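Hydroxyglutarate synthase (Pseudomonas putida, PDB 6W1G) catalyses the iron(II)-dependent, dioxygen-consuming decarboxylation and hydroxylation of 2-oxoadipate to D-2-hydroxyglutarate, a step of D-lysine catabolism. Local coordinates at residues 349-352 and 356-359; 375-380 and 384-389. All coordinates share one frame; numbering follows the deposited sequence.

Overall arrangement
Both contacts belong to the C-terminal part of the chain, on the same side of its centre and away from the metal site. They come in series: contact 1 closes the turn from helix 348-353 into strand 359-363, and contact 2 opens later, where a loop enters helix 380-385 and leaves it for strand 389-393. The two strands they lead into pair antiparallel as a two-stranded sheet, flanked by helix 440-458. Centres of the contacts lie about 18 Å apart, yet they touch, because R352 of contact 1 packs on L380 and I384 of contact 2. One arginine thereby joins helix 348-353 to helix 380-385 beside the small sheet.

Contact 1 (349-352 and 356-359); sequences AQMR and LAYF
R352 lays the root of its side chain against the ring of F359, where helix 348-353 ends and the chain turns back into strand 359-363. R352 CB makes a CH-pi contact over one face of the ring, 4.0 Å from the centroid of F359 and 25° off the normal, displaced toward the rim on the side of CE1 and CZ. The backbone comes nearer still to the rim: R352 CA is 3.5 Å from F359 CE1, so the ring packs against the helix itself as well as against a side chain. Beyond CB the arginine departs. CG stands anti to the backbone N (chi1 179°) and the chain stays extended to NE, which carries the guanidinium away from 356-359. There NE bonds to Y361 OH and NH1 to Q381 OE1, CZ packs on I384 CD1 and NH2 on L380 CD2 of helix 380-385, and the group also forms a cation-pi contact with F391, whose ring meets that of F359 at a steep angle.

M351 contributes a second set of contacts. M351 CB lies 4.0 Å from F359 CZ, and a bend at chi3 places the terminal methyl M351 CE 4.2 Å from A357 CB. The carbonyl of the same residue accepts the L356 N-H, with 2.9 Å between L356 N and M351 O and an N-H...O angle of 160°. This bond ties the last turn of the helix to the start of the outgoing chain. At the far end, F359 N reaches E448 OE2 on helix 440-458.

The chemistry is thus divided along R352: its CA and CB pack on the F359 ring, and its charged end is held by hydrogen bonds to Y361 and Q381 and a cation-pi contact with F391.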
loop_
_atom_site.group_PDB
_atom_site.type_symbol
_atom_site.label_atom_id
_atom_site.label_comp_id
_atom_site.label_asym_id
_atom_site.label_seq_id
_atom_site.Cartn_x
_atom_site.Cartn_y
_atom_site.Cartn_z
ATOM N N ALA A 349 1.396 -21.660 13.638
ATOM C CA ALA A 349 2.563 -22.483 13.900
ATOM C C ALA A 349 3.121 -23.139 12.633
ATOM O O ALA A 349 4.346 -23.271 12.484
ATOM C CB ALA A 349 2.267 -23.504 14.997
ATOM N N GLN A 350 2.241 -23.664 11.769
ATOM C CA GLN A 350 2.701 -24.304 10.532
ATOM C C GLN A 350 3.220 -23.274 9.548
ATOM O O GLN A 350 4.157 -23.542 8.810
ATOM C CB GLN A 350 1.577 -25.109 9.923
ATOM C CG GLN A 350 1.331 -26.404 10.634
ATOM C CD GLN A 350 2.425 -27.449 10.452
ATOM O OE1 GLN A 350 3.316 -27.361 9.614
ATOM N NE2 GLN A 350 2.319 -28.490 11.222
ATOM N N MET A 351 2.584 -22.099 9.475
ATOM C CA MET A 351 3.116 -21.062 8.624
ATOM C C MET A 351 4.535 -20.697 9.024
ATOM O O MET A 351 5.384 -20.417 8.171
ATOM C CB MET A 351 2.230 -19.813 8.718
ATOM C CG MET A 351 0.835 -19.971 8.113
ATOM S SD MET A 351 -0.382 -18.744 8.579
ATOM C CE MET A 351 0.277 -17.246 7.882
ATOM N N ARG A 352 4.806 -20.702 10.326
ATOM C CA ARG A 352 6.143 -20.477 10.825
ATOM C C ARG A 352 7.074 -21.644 10.513
ATOM O O ARG A 352 8.169 -21.445 9.967
ATOM C CB ARG A 352 6.060 -20.186 12.309
ATOM C CG ARG A 352 7.403 -19.960 12.923
ATOM C CD ARG A 352 7.325 -19.664 14.459
ATOM N NE ARG A 352 8.679 -19.932 14.972
ATOM C CZ ARG A 352 9.128 -21.031 15.543
ATOM N NH1 ARG A 352 8.402 -22.111 15.844
ATOM N NH2 ARG A 352 10.406 -21.043 15.926
ATOM N N LEU A 356 6.665 -20.108 5.553
ATOM C CA LEU A 356 5.809 -19.501 4.545
ATOM C C LEU A 356 5.597 -18.012 4.732
ATOM O O LEU A 356 5.254 -17.300 3.780
ATOM C CB LEU A 356 4.442 -20.197 4.529
ATOM C CG LEU A 356 4.537 -21.681 4.171
ATOM C CD1 LEU A 356 3.221 -22.324 4.373
ATOM C CD2 LEU A 356 5.012 -21.882 2.769
ATOM N N ALA A 357 5.756 -17.511 5.943
ATOM C CA ALA A 357 5.492 -16.134 6.288
ATOM C C ALA A 357 6.595 -15.623 7.188
ATOM O O ALA A 357 7.308 -16.405 7.812
ATOM C CB ALA A 357 4.167 -15.942 6.981
ATOM N N TYR A 358 6.738 -14.304 7.250
ATOM C CA TYR A 358 7.658 -13.661 8.188
ATOM C C TYR A 358 6.928 -13.374 9.493
ATOM O O TYR A 358 5.726 -13.112 9.507
ATOM C CB TYR A 358 8.187 -12.339 7.598
ATOM C CG TYR A 358 9.072 -12.547 6.420
ATOM C CD1 TYR A 358 10.371 -12.982 6.567
ATOM C CD2 TYR A 358 8.605 -12.287 5.128
ATOM C CE1 TYR A 358 11.183 -13.163 5.467
ATOM C CE2 TYR A 358 9.400 -12.441 4.023
ATOM C CZ TYR A 358 10.708 -12.904 4.194
ATOM O OH TYR A 358 11.506 -13.118 3.102
ATOM N N PHE A 359 7.702 -13.406 10.580
ATOM C CA PHE A 359 7.190 -13.259 11.943
ATOM C C PHE A 359 7.981 -12.249 12.719
ATOM O O PHE A 359 9.142 -11.992 12.449
ATOM C CB PHE A 359 7.208 -14.624 12.658
ATOM C CG PHE A 359 6.189 -15.577 12.100
ATOM C CD1 PHE A 359 6.434 -16.358 10.967
ATOM C CD2 PHE A 359 4.908 -15.600 12.653
ATOM C CE1 PHE A 359 5.406 -17.124 10.416
ATOM C CE2 PHE A 359 3.905 -16.391 12.114
ATOM C CZ PHE A 359 4.139 -17.124 11.003
#

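Contact 2 (375-380 and 384-389); sequences GRPTTL and IDAGHV
L380 and I384 meet across one turn of helix 380-385, a short helix with T379 at its N-cap and a Schellman motif at its C-terminal end. T379 OG1 caps the backbone N of G382. At the other end, where G387 has positive phi, G387 N donates to I384 O at 3.0 Å, and the chain turns off into strand 389-393.

The tighter packing is at the helix. I384 N bonds to L380 O at 2.9 Å, and the isoleucine side chain folds back over that same carbonyl, I384 CG1 lying 3.3 Å from L380 O. With I384 CG1 beside its backbone N (chi1 -69°), I384 CD1 lies 4.0 Å from L380 CG. On the leucine, L380 CD1 continues to V389 CG1 at 4.1 Å, the two side chains crossing at about a right angle. R352 packs on both L380 and I384, while L452 and C455 of helix 440-458 touch L380 and V389 respectively.

Toward the incoming loop the contact thins and takes in water. P377 CG touches the methyl of A386, and R376 brings CD to the edge of the H388 ring, near its plane. The guanidinium and imidazole planes are only 28° apart, but their nitrogens do not meet directly. R376 NH1 also bonds to L459 O, which fixes the arginine against the C-terminal tail. One water bridges the two side chains: it lies in the plane at the guanidinium edge, accepts a hydrogen bond from R376 NH1 at 2.7 Å, and is hydrogen-bonded to H388 ND1 at 2.8 Å.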
loop_
_atom_site.group_PDB
_atom_site.type_symbol
_atom_site.label_atom_id
_atom_site.label_comp_id
_atom_site.label_asym_id
_atom_site.label_seq_id
_atom_site.Cartn_x
_atom_site.Cartn_y
_atom_site.Cartn_z
ATOM N N GLY A 375 18.714 -23.242 33.328
ATOM C CA GLY A 375 17.801 -24.317 33.170
ATOM C C GLY A 375 16.656 -24.008 32.237
ATOM O O GLY A 375 15.753 -24.825 32.142
ATOM N N ARG A 376 16.634 -22.849 31.575
ATOM C CA ARG A 376 15.583 -22.557 30.630
ATOM C C ARG A 376 15.758 -23.351 29.346
ATOM O O ARG A 376 16.857 -23.790 29.008
ATOM C CB ARG A 376 15.552 -21.059 30.330
ATOM C CG ARG A 376 15.014 -20.231 31.471
ATOM C CD ARG A 376 15.054 -18.761 31.178
ATOM N NE ARG A 376 16.407 -18.246 31.039
ATOM C CZ ARG A 376 16.741 -17.122 30.398
ATOM N NH1 ARG A 376 15.813 -16.394 29.810
ATOM N NH2 ARG A 376 18.007 -16.722 30.359
ATOM N N PRO A 377 14.669 -23.502 28.569
ATOM C CA PRO A 377 14.772 -24.168 27.266
ATOM C C PRO A 377 15.890 -23.562 26.437
ATOM O O PRO A 377 16.082 -22.351 26.436
ATOM C CB PRO A 377 13.398 -23.914 26.624
ATOM C CG PRO A 377 12.467 -23.847 27.827
ATOM C CD PRO A 377 13.282 -23.082 28.857
ATOM N N THR A 378 16.578 -24.429 25.677
ATOM C CA THR A 378 17.768 -24.084 24.919
ATOM C C THR A 378 17.485 -23.712 23.468
ATOM O O THR A 378 18.444 -23.386 22.744
ATOM C CB THR A 378 18.795 -25.236 24.923
ATOM O OG1 THR A 378 18.278 -26.403 24.262
ATOM C CG2 THR A 378 19.216 -25.604 26.367
ATOM N N THR A 379 16.221 -23.675 23.050
ATOM C CA THR A 379 15.854 -23.444 21.667
ATOM C C THR A 379 14.718 -22.449 21.606
ATOM O O THR A 379 13.990 -22.211 22.582
ATOM C CB THR A 379 15.389 -24.726 20.953
ATOM O OG1 THR A 379 14.210 -25.155 21.604
ATOM C CG2 THR A 379 16.445 -25.829 20.962
ATOM N N LEU A 380 14.575 -21.849 20.435
ATOM C CA LEU A 380 13.466 -20.934 20.197
ATOM C C LEU A 380 12.121 -21.637 20.369
ATOM O O LEU A 380 11.212 -21.137 21.040
ATOM C CB LEU A 380 13.596 -20.319 18.809
ATOM C CG LEU A 380 12.477 -19.369 18.386
ATOM C CD1 LEU A 380 12.285 -18.244 19.371
ATOM C CD2 LEU A 380 12.809 -18.820 16.992
ATOM N N ILE A 384 9.151 -20.798 23.096
ATOM C CA ILE A 384 7.763 -20.589 22.693
ATOM C C ILE A 384 6.862 -21.560 23.443
ATOM O O ILE A 384 5.833 -21.156 24.007
ATOM C CB ILE A 384 7.631 -20.756 21.175
ATOM C CG1 ILE A 384 8.337 -19.604 20.429
ATOM C CG2 ILE A 384 6.170 -20.869 20.766
ATOM C CD1 ILE A 384 8.569 -19.880 18.963
ATOM N N ASP A 385 7.230 -22.843 23.464
ATOM C CA ASP A 385 6.379 -23.838 24.102
ATOM C C ASP A 385 6.196 -23.561 25.586
ATOM O O ASP A 385 5.126 -23.836 26.145
ATOM C CB ASP A 385 6.970 -25.237 23.898
ATOM C CG ASP A 385 6.935 -25.722 22.459
ATOM O OD1 ASP A 385 6.267 -25.107 21.619
ATOM O OD2 ASP A 385 7.582 -26.758 22.180
ATOM N N ALA A 386 7.225 -23.055 26.242
ATOM C CA ALA A 386 7.143 -22.737 27.671
ATOM C C ALA A 386 6.519 -21.376 27.953
ATOM O O ALA A 386 6.412 -20.983 29.111
ATOM C CB ALA A 386 8.543 -22.761 28.273
ATOM N N GLY A 387 6.123 -20.645 26.900
ATOM C CA GLY A 387 5.468 -19.364 27.120
ATOM C C GLY A 387 6.394 -18.201 27.399
ATOM O O GLY A 387 5.912 -17.170 27.888
ATOM N N HIS A 388 7.690 -18.339 27.104
ATOM C CA HIS A 388 8.637 -17.235 27.312
ATOM C C HIS A 388 8.735 -16.292 26.132
ATOM O O HIS A 388 9.210 -15.165 26.295
ATOM C CB HIS A 388 10.018 -17.800 27.609
ATOM C CG HIS A 388 10.107 -18.499 28.904
ATOM N ND1 HIS A 388 11.239 -18.476 29.664
ATOM C CD2 HIS A 388 9.212 -19.237 29.590
ATOM C CE1 HIS A 388 11.079 -19.224 30.729
ATOM N NE2 HIS A 388 9.872 -19.718 30.709
ATOM N N VAL A 389 8.387 -16.761 24.937
ATOM C CA VAL A 389 8.445 -16.021 23.680
ATOM C C VAL A 389 7.091 -16.182 23.003
ATOM O O VAL A 389 6.567 -17.294 22.948
ATOM C CB VAL A 389 9.557 -16.574 22.783
ATOM C CG1 VAL A 389 9.534 -15.934 21.367
ATOM C CG2 VAL A 389 10.898 -16.303 23.421
HETATM O O HOH W 1 13.082 -16.382 29.799
#